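Local coordinates for Lmo1340 protein (Listeria monocytogenes, PDB 4NLM) that is of unknown function but is a surface protein of Listeria, probably a lipoprotein, built around a YqgU-like six-bladed beta propeller, at residues 60-65 and 89-94; 83-88 and 115-120; 106-109 and 113-116. One frame throughout, in Å; residues are numbered along the deposited sequence.

Overall arrangement
All three contacts lie on one side of the propeller and involve two successive four-stranded antiparallel sheets, 47-87 and 90-132. Contacts 1 and 2 join one sheet to the other through side chains, with no hydrogen bond across either interface. Contact 1 is closest to the centre of the chain, about 17 Å from it between centres, whereas contacts 2 and 3 lie at about 20 and 21 Å. Contact 3 works inside the second sheet, where backbone hydrogen bonds zip a hairpin whose turn end is exposed; it shares Thr115 and Met116 with contact 2. Each contact is partly buried. Glu89, in the link between strands 81-87 and 90-96, bonds to Arg117 and Ser107 of the second sheet, connecting all three contacts.

Contact 1 (60-65 and 89-94); sequences LLQTKK and ESISEV
Gln62 reaches across from strand 58-65 to rest its amide against Ile91 and Val94 of strand 90-96. The two backbones run roughly antiparallel but are too far apart to pair, with the segment axes 11.0 Å apart at their closest, so side chains alone bridge the gap. From CB the Gln62 chain heads toward the other strand and stays extended through CG, chi1 and chi2 being -176° and -174°. Its CB and CG do not yet touch the opposite segment, and CD is still 4.7 Å from Val94 CG2. Contact begins at the end of the chain, where the amide splits its two atoms between two neighbours: Gln62 OE1 lies 4.0 Å from Val94 CG2, while Gln62 NE2 comes to 4.0 Å from Ile91 CG1 and is almost as near to Ile91 CG2. Neither approach is a hydrogen bond. Beside this, Leu60 CD2 meets Val94 CG1 at 4.1 Å, a purely apolar touch. Ile91 and Val94 can both face Gln62, though three residues apart, because a classic beta bulge at Ser92 and Glu93, opposite Tyr106, shifts the strand's alternation between them. Two successive antiparallel sheets thus pack face to face, as neighbouring propeller blades do: strand 58-65 sits between 47-55 and 68-75, while strand 90-96 edges the next sheet, where Val94 leans on Ile103 and Leu105 of strand 102-108.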
ATOM      1  N   LEU A  60       2.616 -12.252  -6.495  1.00  9.00           N
ATOM      2  CA  LEU A  60       1.401 -12.932  -6.064  1.00  8.44           C
ATOM      3  C   LEU A  60       0.255 -12.634  -7.052  1.00  8.53           C
ATOM      4  O   LEU A  60      -0.126 -11.506  -7.175  1.00  9.52           O
ATOM      5  CB  LEU A  60       1.030 -12.495  -4.641  1.00  9.20           C
ATOM      6  CG  LEU A  60      -0.231 -13.115  -4.055  1.00  9.87           C
ATOM      7  CD1 LEU A  60      -0.127 -14.610  -4.010  1.00 11.51           C
ATOM      8  CD2 LEU A  60      -0.535 -12.534  -2.691  1.00 10.48           C
ATOM      9  N   LEU A  61      -0.172 -13.691  -7.710  1.00  8.83           N
ATOM     10  CA  LEU A  61      -1.220 -13.642  -8.738  1.00  9.61           C
ATOM     11  C   LEU A  61      -2.523 -14.171  -8.202  1.00  9.88           C
ATOM     12  O   LEU A  61      -2.588 -15.264  -7.668  1.00 10.79           O
ATOM     13  CB  LEU A  61      -0.764 -14.503  -9.917  1.00 10.63           C
ATOM     14  CG  LEU A  61      -1.748 -14.673 -11.044  1.00 10.91           C
ATOM     15  CD1 LEU A  61      -2.137 -13.360 -11.724  1.00 12.76           C
ATOM     16  CD2 LEU A  61      -1.249 -15.677 -12.076  1.00 13.93           C
ATOM     17  N   GLN A  62      -3.582 -13.391  -8.402  1.00  9.71           N
ATOM     18  CA  GLN A  62      -4.951 -13.743  -7.999  1.00  9.55           C
ATOM     19  C   GLN A  62      -5.833 -13.868  -9.239  1.00 10.78           C
ATOM     20  O   GLN A  62      -5.950 -12.939 -10.036  1.00 11.08           O
ATOM     21  CB  GLN A  62      -5.491 -12.673  -7.074  1.00 10.12           C
ATOM     22  CG  GLN A  62      -6.881 -12.985  -6.510  1.00  9.97           C
ATOM     23  CD  GLN A  62      -7.427 -11.843  -5.712  1.00 10.53           C
ATOM     24  OE1 GLN A  62      -6.669 -11.069  -5.124  1.00 12.55           O
ATOM     25  NE2 GLN A  62      -8.749 -11.759  -5.627  1.00 12.83           N
ATOM     26  N   THR A  63      -6.432 -15.045  -9.372  1.00 11.31           N
ATOM     27  CA  THR A  63      -7.357 -15.342 -10.474  1.00 11.83           C
ATOM     28  C   THR A  63      -8.585 -16.017  -9.859  1.00 11.52           C
ATOM     29  O   THR A  63      -8.577 -16.424  -8.692  1.00 12.24           O
ATOM     30  CB  THR A  63      -6.728 -16.290 -11.491  1.00 13.92           C
ATOM     31  OG1 THR A  63      -6.335 -17.521 -10.875  1.00 16.40           O
ATOM     32  CG2 THR A  63      -5.524 -15.667 -12.195  1.00 13.40           C
ATOM     33  N   LYS A  64      -9.649 -16.121 -10.650  1.00 13.19           N
ATOM     34  CA  LYS A  64     -10.892 -16.737 -10.173  1.00 13.33           C
ATOM     35  C   LYS A  64     -11.589 -17.457 -11.302  1.00 14.87           C
ATOM     36  O   LYS A  64     -11.742 -16.920 -12.417  1.00 18.11           O
ATOM     37  CB  LYS A  64     -11.848 -15.682  -9.589  1.00 15.04           C
ATOM     38  CG  LYS A  64     -13.111 -16.278  -8.977  1.00 15.46           C
ATOM     39  CD  LYS A  64     -13.992 -15.229  -8.334  1.00 22.10           C
ATOM     40  CE  LYS A  64     -15.279 -15.852  -7.816  1.00 31.12           C
ATOM     41  NZ  LYS A  64     -16.239 -14.818  -7.342  1.00 45.68           N
ATOM     42  N   LYS A  65     -12.021 -18.678 -11.016  0.50 17.37           N
ATOM     43  CA  LYS A  65     -12.715 -19.496 -11.986  0.50 20.82           C
ATOM     44  C   LYS A  65     -13.664 -20.446 -11.285  0.50 18.52           C
ATOM     45  O   LYS A  65     -13.312 -21.065 -10.277  0.50 17.92           O
ATOM     46  CB  LYS A  65     -11.718 -20.291 -12.817  0.50 23.46           C
ATOM     47  CG  LYS A  65     -12.378 -21.209 -13.831  0.50 26.96           C
ATOM     48  CD  LYS A  65     -11.341 -21.974 -14.624  0.50 31.31           C
ATOM     49  CE  LYS A  65     -11.959 -23.012 -15.541  0.50 34.24           C
ATOM     50  NZ  LYS A  65     -10.908 -23.809 -16.237  0.50 48.38           N
ATOM     51  N   GLU A  89     -14.580 -18.399  -0.659  1.00 14.62           N
ATOM     52  CA  GLU A  89     -15.059 -17.229   0.076  1.00 14.08           C
ATOM     53  C   GLU A  89     -14.905 -15.945  -0.753  1.00 13.42           C
ATOM     54  O   GLU A  89     -14.060 -15.882  -1.637  1.00 15.73           O
ATOM     55  CB  GLU A  89     -14.343 -17.111   1.417  1.00 13.61           C
ATOM     56  CG  GLU A  89     -14.578 -18.303   2.321  1.00 14.57           C
ATOM     57  CD  GLU A  89     -14.108 -18.139   3.760  1.00 17.69           C
ATOM     58  OE1 GLU A  89     -13.808 -17.009   4.196  1.00 18.06           O
ATOM     59  OE2 GLU A  89     -14.102 -19.167   4.483  1.00 21.67           O
ATOM     60  N   SER A  90     -15.705 -14.935  -0.421  0.50 15.15           N
ATOM     61  CA  SER A  90     -15.653 -13.626  -1.071  0.50 15.74           C
ATOM     62  C   SER A  90     -14.418 -12.884  -0.573  0.50 14.08           C
ATOM     63  O   SER A  90     -14.212 -12.764   0.631  0.50 17.07           O
ATOM     64  CB  SER A  90     -16.923 -12.849  -0.739  0.50 14.77           C
ATOM     65  OG  SER A  90     -16.878 -11.546  -1.275  0.50 16.89           O
ATOM     66  N   ILE A  91     -13.577 -12.405  -1.483  1.00 15.25           N
ATOM     67  CA  ILE A  91     -12.326 -11.766  -1.079  1.00 14.97           C
ATOM     68  C   ILE A  91     -12.556 -10.312  -0.764  1.00 13.98           C
ATOM     69  O   ILE A  91     -13.076  -9.574  -1.609  1.00 17.77           O
ATOM     70  CB  ILE A  91     -11.263 -11.840  -2.220  1.00 15.86           C
ATOM     71  CG1 ILE A  91     -11.114 -13.264  -2.800  1.00 17.85           C
ATOM     72  CG2 ILE A  91      -9.931 -11.318  -1.743  1.00 16.60           C
ATOM     73  CD1 ILE A  91     -10.704 -14.311  -1.797  1.00 17.99           C
ATOM     74  N   SER A  92     -12.180  -9.893   0.424  1.00 12.58           N
ATOM     75  CA  SER A  92     -12.299  -8.510   0.824  1.00 13.88           C
ATOM     76  C   SER A  92     -10.943  -7.797   0.783  1.00 13.12           C
ATOM     77  O   SER A  92     -10.860  -6.672   0.306  1.00 17.87           O
ATOM     78  CB  SER A  92     -12.866  -8.455   2.231  1.00 16.33           C
ATOM     79  OG  SER A  92     -14.069  -9.215   2.298  1.00 24.32           O
ATOM     80  N   GLU A  93      -9.901  -8.430   1.331  1.00 11.76           N
ATOM     81  CA  GLU A  93      -8.557  -7.853   1.301  1.00 12.62           C
ATOM     82  C   GLU A  93      -7.510  -8.956   1.274  1.00  9.89           C
ATOM     83  O   GLU A  93      -7.694  -9.993   1.908  1.00 11.11           O
ATOM     84  CB  GLU A  93      -8.303  -6.977   2.545  1.00 16.06           C
ATOM     85  CG  GLU A  93      -6.872  -6.430   2.734  1.00 20.50           C
ATOM     86  CD  GLU A  93      -6.516  -5.293   1.778  1.00 25.62           C
ATOM     87  OE1 GLU A  93      -7.301  -5.000   0.848  1.00 33.61           O
ATOM     88  OE2 GLU A  93      -5.428  -4.689   1.946  1.00 27.75           O
ATOM     89  N   VAL A  94      -6.419  -8.700   0.552  1.00  9.96           N
ATOM     90  CA  VAL A  94      -5.245  -9.580   0.534  1.00 10.23           C
ATOM     91  C   VAL A  94      -4.034  -8.707   0.685  1.00  9.63           C
ATOM     92  O   VAL A  94      -3.885  -7.752  -0.068  1.00 10.98           O
ATOM     93  CB  VAL A  94      -5.108 -10.371  -0.774  1.00 12.78           C
ATOM     94  CG1 VAL A  94      -3.977 -11.364  -0.692  1.00 13.56           C
ATOM     95  CG2 VAL A  94      -6.415 -11.058  -1.172  1.00 16.49           C
TER

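Contact 2 (83-88 and 115-120); sequences PIFNTK and TMRIIA
Phe85 and Ile119 mark the closest backbone register between two strands that run roughly antiparallel, at 151°, yet belong to different sheets: their CA atoms are 8.1 Å apart and no hydrogen bond joins the segments. What fills the gap is mostly one ring and one methyl. A chi1 of -177° carries Phe85 CG away from its backbone N and sends the ring toward strand 114-120. There Ile119 CD1 sits 3.5 Å from the centroid of the Phe85 ring and only 4° off its normal, a CH-pi contact so well centred that all six ring carbons are almost equally distant. The two side chains meet at about a right angle, and Ile119 CG2 adds a looser touch 4.1 Å from Phe85 CD1. Further along, Arg117 CD approaches Phe85 CZ obliquely at 4.4 Å, before the arginine runs on to a salt bridge with Glu89 through NH1; Thr115 CG2 lies over one face of its guanidinium. At the other end Ile84 CG2 rests near Ala120 O. Ile84 and Phe85 both point toward strand 114-120 even though they are adjacent, the consequence of a classic beta bulge in which both face Phe71. Such face-to-face packing of successive antiparallel sheets through apolar side chains is how neighbouring blades of a beta propeller meet.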
ATOM      1  N   PRO A  83       1.079 -23.015  -6.953  1.00 14.47           N
ATOM      2  CA  PRO A  83      -0.138 -22.789  -6.185  1.00 14.56           C
ATOM      3  C   PRO A  83       0.158 -22.528  -4.727  1.00 14.45           C
ATOM      4  O   PRO A  83       0.971 -23.228  -4.160  1.00 17.24           O
ATOM      5  CB  PRO A  83      -0.905 -24.101  -6.334  1.00 18.25           C
ATOM      6  CG  PRO A  83       0.149 -25.124  -6.544  1.00 18.48           C
ATOM      7  CD  PRO A  83       1.284 -24.440  -7.259  1.00 17.79           C
ATOM      8  N   ILE A  84      -0.493 -21.534  -4.139  1.00 13.37           N
ATOM      9  CA  ILE A  84      -0.364 -21.237  -2.738  1.00 15.05           C
ATOM     10  C   ILE A  84      -1.615 -21.612  -1.947  1.00 13.17           C
ATOM     11  O   ILE A  84      -1.565 -22.391  -1.020  1.00 17.74           O
ATOM     12  CB  ILE A  84      -0.049 -19.742  -2.513  1.00 12.84           C
ATOM     13  CG1 ILE A  84       1.243 -19.355  -3.258  1.00 14.28           C
ATOM     14  CG2 ILE A  84       0.113 -19.457  -1.020  1.00 15.87           C
ATOM     15  CD1 ILE A  84       1.412 -17.867  -3.440  1.00 15.80           C
ATOM     16  N   PHE A  85      -2.768 -21.084  -2.345  1.00 13.48           N
ATOM     17  CA  PHE A  85      -4.026 -21.226  -1.594  1.00 15.50           C
ATOM     18  C   PHE A  85      -5.187 -20.958  -2.508  1.00 13.65           C
ATOM     19  O   PHE A  85      -5.065 -20.196  -3.468  1.00 13.70           O
ATOM     20  CB  PHE A  85      -4.028 -20.175  -0.413  1.00 17.11           C
ATOM     21  CG  PHE A  85      -5.200 -20.218   0.506  1.00 17.23           C
ATOM     22  CD1 PHE A  85      -5.147 -20.991   1.643  1.00 19.39           C
ATOM     23  CD2 PHE A  85      -6.308 -19.413   0.303  1.00 18.97           C
ATOM     24  CE1 PHE A  85      -6.214 -21.019   2.541  1.00 20.68           C
ATOM     25  CE2 PHE A  85      -7.377 -19.429   1.187  1.00 22.37           C
ATOM     26  CZ  PHE A  85      -7.328 -20.242   2.305  1.00 22.13           C
ATOM     27  N   ASN A  86      -6.319 -21.562  -2.205  1.00 12.75           N
ATOM     28  CA  ASN A  86      -7.529 -21.251  -2.941  1.00 13.62           C
ATOM     29  C   ASN A  86      -8.725 -21.226  -1.981  1.00 13.67           C
ATOM     30  O   ASN A  86      -8.685 -21.841  -0.910  1.00 15.51           O
ATOM     31  CB  ASN A  86      -7.735 -22.209  -4.121  1.00 14.97           C
ATOM     32  CG  ASN A  86      -8.032 -23.627  -3.690  1.00 17.76           C
ATOM     33  OD1 ASN A  86      -9.152 -23.953  -3.258  1.00 20.18           O
ATOM     34  ND2 ASN A  86      -7.074 -24.493  -3.886  1.00 20.25           N
ATOM     35  N   THR A  87      -9.799 -20.536  -2.387  1.00 13.45           N
ATOM     36  CA  THR A  87     -10.972 -20.410  -1.543  1.00 14.09           C
ATOM     37  C   THR A  87     -12.193 -20.050  -2.346  1.00 14.89           C
ATOM     38  O   THR A  87     -12.100 -19.403  -3.392  1.00 14.68           O
ATOM     39  CB  THR A  87     -10.777 -19.333  -0.449  1.00 15.67           C
ATOM     40  OG1 THR A  87     -11.916 -19.288   0.408  1.00 17.30           O
ATOM     41  CG2 THR A  87     -10.525 -17.963  -1.019  1.00 17.53           C
ATOM     42  N   LYS A  88     -13.358 -20.468  -1.847  1.00 14.62           N
ATOM     43  CA  LYS A  88     -14.632 -20.063  -2.445  1.00 14.96           C
ATOM     44  C   LYS A  88     -15.222 -18.845  -1.733  1.00 15.16           C
ATOM     45  O   LYS A  88     -16.263 -18.326  -2.136  1.00 17.30           O
ATOM     46  CB  LYS A  88     -15.620 -21.218  -2.400  1.00 19.45           C
ATOM     47  CG  LYS A  88     -15.195 -22.352  -3.308  1.00 25.06           C
ATOM     48  CD  LYS A  88     -16.246 -23.432  -3.407  1.00 27.13           C
ATOM     49  CE  LYS A  88     -15.981 -24.352  -4.587  1.00 32.08           C
ATOM     50  NZ  LYS A  88     -16.227 -23.676  -5.894  1.00 39.66           N
ATOM     51  N   THR A 115     -13.624 -14.025   8.056  1.00 11.51           N
ATOM     52  CA  THR A 115     -12.464 -14.554   8.708  1.00 11.41           C
ATOM     53  C   THR A 115     -11.281 -13.771   8.233  1.00 10.55           C
ATOM     54  O   THR A 115     -11.176 -13.405   7.046  1.00 12.07           O
ATOM     55  CB  THR A 115     -12.263 -16.038   8.296  1.00 14.22           C
ATOM     56  OG1 THR A 115     -13.432 -16.825   8.551  1.00 16.67           O
ATOM     57  CG2 THR A 115     -11.118 -16.654   8.997  1.00 16.30           C
HETATM   58  N   MSE A 116     -10.350 -13.545   9.159  1.00 10.88           N
HETATM   59  CA  MSE A 116      -9.015 -13.049   8.831  1.00 11.21           C
HETATM   60  C   MSE A 116      -8.100 -14.221   9.050  1.00 10.46           C
HETATM   61  O   MSE A 116      -8.076 -14.787  10.142  1.00 12.41           O
HETATM   62  CB  MSE A 116      -8.519 -11.935   9.703  1.00 15.27           C
HETATM   63  CG  MSE A 116      -9.293 -10.673   9.810  1.00 17.64           C
HETATM   64 SE   MSE A 116      -8.574  -9.635  11.355  1.00 22.65          SE
HETATM   65  CE  MSE A 116     -10.004  -8.372  10.917  1.00 23.26           C
ATOM     66  N   ARG A 117      -7.385 -14.615   8.001  0.50 10.59           N
ATOM     67  CA  ARG A 117      -6.426 -15.703   8.055  0.50 11.38           C
ATOM     68  C   ARG A 117      -5.029 -15.261   7.686  0.50 11.35           C
ATOM     69  O   ARG A 117      -4.870 -14.433   6.773  0.50 13.01           O
ATOM     70  CB  ARG A 117      -6.775 -16.804   7.063  0.50 13.12           C
ATOM     71  CG  ARG A 117      -8.064 -17.533   7.342  0.50 15.03           C
ATOM     72  CD  ARG A 117      -8.284 -18.613   6.302  0.50 19.48           C
ATOM     73  NE  ARG A 117      -9.494 -19.378   6.565  0.50 22.01           N
ATOM     74  CZ  ARG A 117     -10.697 -19.066   6.092  0.50 20.29           C
ATOM     75  NH1 ARG A 117     -11.745 -19.828   6.381  0.50 29.79           N
ATOM     76  NH2 ARG A 117     -10.850 -17.996   5.321  0.50 26.04           N
ATOM     77  N   ILE A 118      -4.029 -15.822   8.367  1.00 10.53           N
ATOM     78  CA  ILE A 118      -2.650 -15.636   7.986  1.00 10.60           C
ATOM     79  C   ILE A 118      -2.223 -16.958   7.340  1.00 10.68           C
ATOM     80  O   ILE A 118      -2.363 -18.025   7.953  1.00 12.37           O
ATOM     81  CB  ILE A 118      -1.745 -15.339   9.185  1.00 11.56           C
ATOM     82  CG1 ILE A 118      -2.274 -14.144   9.976  1.00 12.95           C
ATOM     83  CG2 ILE A 118      -0.296 -15.140   8.735  1.00 11.71           C
ATOM     84  CD1 ILE A 118      -2.425 -12.866   9.198  1.00 15.26           C
ATOM     85  N   ILE A 119      -1.722 -16.879   6.110  1.00 11.22           N
ATOM     86  CA  ILE A 119      -1.360 -18.043   5.337  1.00 11.32           C
ATOM     87  C   ILE A 119       0.106 -18.006   4.992  1.00 12.44           C
ATOM     88  O   ILE A 119       0.602 -16.987   4.506  1.00 12.68           O
ATOM     89  CB  ILE A 119      -2.166 -18.058   4.042  1.00 12.85           C
ATOM     90  CG1 ILE A 119      -3.666 -18.176   4.380  1.00 16.19           C
ATOM     91  CG2 ILE A 119      -1.747 -19.189   3.112  1.00 15.01           C
ATOM     92  CD1 ILE A 119      -4.618 -17.768   3.296  1.00 19.92           C
ATOM     93  N   ALA A 120       0.806 -19.114   5.231  1.00 12.16           N
ATOM     94  CA  ALA A 120       2.232 -19.174   4.900  1.00 12.94           C
ATOM     95  C   ALA A 120       2.444 -19.307   3.410  1.00 13.16           C
ATOM     96  O   ALA A 120       1.849 -20.159   2.767  1.00 15.35           O
ATOM     97  CB  ALA A 120       2.921 -20.323   5.634  1.00 14.74           C
TER

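Contact 3 (106-109 and 113-116); sequences YSAE and KATM
Ser107 and Thr115 form the hydrogen-bonded pair of an antiparallel beta hairpin, strands 102-108 and 114-120, whose segment axes come within 4.7 Å at an angle of 163°. The bond from Ser107 N to Thr115 O measures 3.0 Å, and the return bond from Thr115 N to Ser107 O 2.9 Å. Non-hydrogen-bonded pairs flank it: Tyr106 with Met116 on one side, Ala108 with Ala114 on the other. Toward the turn, Glu109 N still donates to Lys113 O, but that bond is more bent, 136° at the hydrogen.

On the face that carries Tyr106, Ala108, Ala114 and Met116 the packing is apolar. With chi1 at 179°, the Tyr106 ring swings away from its own backbone N and lies across the partner strand, where CD1 meets CG of the selenomethionine Met116 at 3.8 Å and CE1 meets Ala114 CB at 3.9 Å; both approaches are oblique to the ring. Its hydroxyl goes further, hydrogen-bonding the carbonyls of Leu135 and Lys133, while Phe139 stacks edge-to-face with the ring. Ala108 and Ala114 approach to 3.9 Å between their CA atoms, which their small side chains probably permit, and Pro134 packs on both.

Ser107 and Thr115 turn to the other face, which is polar and watered. Ser107 OG is held by Glu89 OE1. A water near the turn links the strands, bonded to Thr115 OG1 and only weakly to Glu109 N. Thr115 O has three partners: besides Ser107 N it takes a CA-H contact from Tyr106, and another water donates to it and, at 2.8 Å, to Ser107 OG.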
ATOM      1  N   TYR A 106      -8.516 -11.582   4.138  1.00  9.78           N
ATOM      2  CA  TYR A 106      -9.756 -11.238   4.802  1.00 10.02           C
ATOM      3  C   TYR A 106     -10.851 -11.597   3.811  1.00 10.24           C
ATOM      4  O   TYR A 106     -10.900 -11.039   2.702  1.00 10.52           O
ATOM      5  CB  TYR A 106      -9.775  -9.766   5.167  1.00 10.49           C
ATOM      6  CG  TYR A 106     -11.023  -9.265   5.857  1.00 10.64           C
ATOM      7  CD1 TYR A 106     -11.649  -9.991   6.873  1.00 11.41           C
ATOM      8  CD2 TYR A 106     -11.605  -8.060   5.478  1.00 11.72           C
ATOM      9  CE1 TYR A 106     -12.759  -9.518   7.516  1.00 13.07           C
ATOM     10  CE2 TYR A 106     -12.723  -7.588   6.126  1.00 13.51           C
ATOM     11  CZ  TYR A 106     -13.305  -8.319   7.128  1.00 13.61           C
ATOM     12  OH  TYR A 106     -14.460  -7.860   7.767  1.00 15.79           O
ATOM     13  N   SER A 107     -11.705 -12.540   4.180  1.00 10.62           N
ATOM     14  CA  SER A 107     -12.706 -13.037   3.283  1.00 11.55           C
ATOM     15  C   SER A 107     -13.989 -13.374   4.037  1.00 11.71           C
ATOM     16  O   SER A 107     -13.996 -13.504   5.239  1.00 13.34           O
ATOM     17  CB  SER A 107     -12.213 -14.262   2.528  1.00 13.52           C
ATOM     18  OG  SER A 107     -11.915 -15.355   3.375  1.00 14.73           O
ATOM     19  N   ALA A 108     -15.097 -13.496   3.299  1.00 13.06           N
ATOM     20  CA  ALA A 108     -16.383 -13.771   3.905  1.00 14.73           C
ATOM     21  C   ALA A 108     -17.030 -15.005   3.300  1.00 16.17           C
ATOM     22  O   ALA A 108     -17.065 -15.190   2.087  1.00 15.81           O
ATOM     23  CB  ALA A 108     -17.316 -12.579   3.785  1.00 18.20           C
ATOM     24  N   GLU A 109     -17.520 -15.864   4.177  1.00 17.49           N
ATOM     25  CA  GLU A 109     -18.225 -17.066   3.755  1.00 19.68           C
ATOM     26  C   GLU A 109     -19.708 -16.765   3.544  1.00 23.00           C
ATOM     27  O   GLU A 109     -20.392 -17.467   2.784  1.00 30.07           O
ATOM     28  CB  GLU A 109     -18.035 -18.170   4.810  1.00 23.93           C
ATOM     29  CG  GLU A 109     -18.974 -19.364   4.695  1.00 31.12           C
ATOM     30  CD  GLU A 109     -18.851 -20.357   5.842  1.00 32.89           C
ATOM     31  OE1 GLU A 109     -17.734 -20.552   6.369  1.00 38.61           O
ATOM     32  OE2 GLU A 109     -19.879 -20.969   6.204  1.00 43.10           O
ATOM     33  N   LYS A 113     -20.732 -14.153   8.317  1.00 24.26           N
ATOM     34  CA  LYS A 113     -19.434 -14.660   8.750  1.00 20.66           C
ATOM     35  C   LYS A 113     -18.284 -14.283   7.857  1.00 17.47           C
ATOM     36  O   LYS A 113     -18.355 -14.459   6.634  1.00 19.38           O
ATOM     37  CB  LYS A 113     -19.471 -16.197   8.800  1.00 23.81           C
ATOM     38  CG  LYS A 113     -20.464 -16.767   9.803  1.00 27.19           C
ATOM     39  CD  LYS A 113     -20.093 -18.164  10.294  1.00 34.96           C
ATOM     40  CE  LYS A 113     -20.962 -18.548  11.494  1.00 36.88           C
ATOM     41  NZ  LYS A 113     -20.587 -19.783  12.258  1.00 28.88           N
ATOM     42  N   ALA A 114     -17.218 -13.800   8.486  1.00 15.79           N
ATOM     43  CA  ALA A 114     -15.955 -13.455   7.795  1.00 13.18           C
ATOM     44  C   ALA A 114     -14.815 -13.957   8.656  1.00 11.99           C
ATOM     45  O   ALA A 114     -14.994 -14.270   9.836  1.00 14.16           O
ATOM     46  CB  ALA A 114     -15.825 -11.962   7.586  1.00 13.87           C
ATOM     47  N   THR A 115     -13.624 -14.025   8.056  1.00 11.51           N
ATOM     48  CA  THR A 115     -12.464 -14.554   8.708  1.00 11.41           C
ATOM     49  C   THR A 115     -11.281 -13.771   8.233  1.00 10.55           C
ATOM     50  O   THR A 115     -11.176 -13.405   7.046  1.00 12.07           O
ATOM     51  CB  THR A 115     -12.263 -16.038   8.296  1.00 14.22           C
ATOM     52  OG1 THR A 115     -13.432 -16.825   8.551  1.00 16.67           O
ATOM     53  CG2 THR A 115     -11.118 -16.654   8.997  1.00 16.30           C
HETATM   54  N   MSE A 116     -10.350 -13.545   9.159  1.00 10.88           N
HETATM   55  CA  MSE A 116      -9.015 -13.049   8.831  1.00 11.21           C
HETATM   56  C   MSE A 116      -8.100 -14.221   9.050  1.00 10.46           C
HETATM   57  O   MSE A 116      -8.076 -14.787  10.142  1.00 12.41           O
HETATM   58  CB  MSE A 116      -8.519 -11.935   9.703  1.00 15.27           C
HETATM   59  CG  MSE A 116      -9.293 -10.673   9.810  1.00 17.64           C
HETATM   60 SE   MSE A 116      -8.574  -9.635  11.355  1.00 22.65          SE
HETATM   61  CE  MSE A 116     -10.004  -8.372  10.917  1.00 23.26           C
TER
HETATM   62  O   HOH W   1      -9.838 -15.541   5.200  1.00 16.52           O
HETATM   63  O   HOH W   2     -15.328 -16.560   6.584  1.00 18.92           O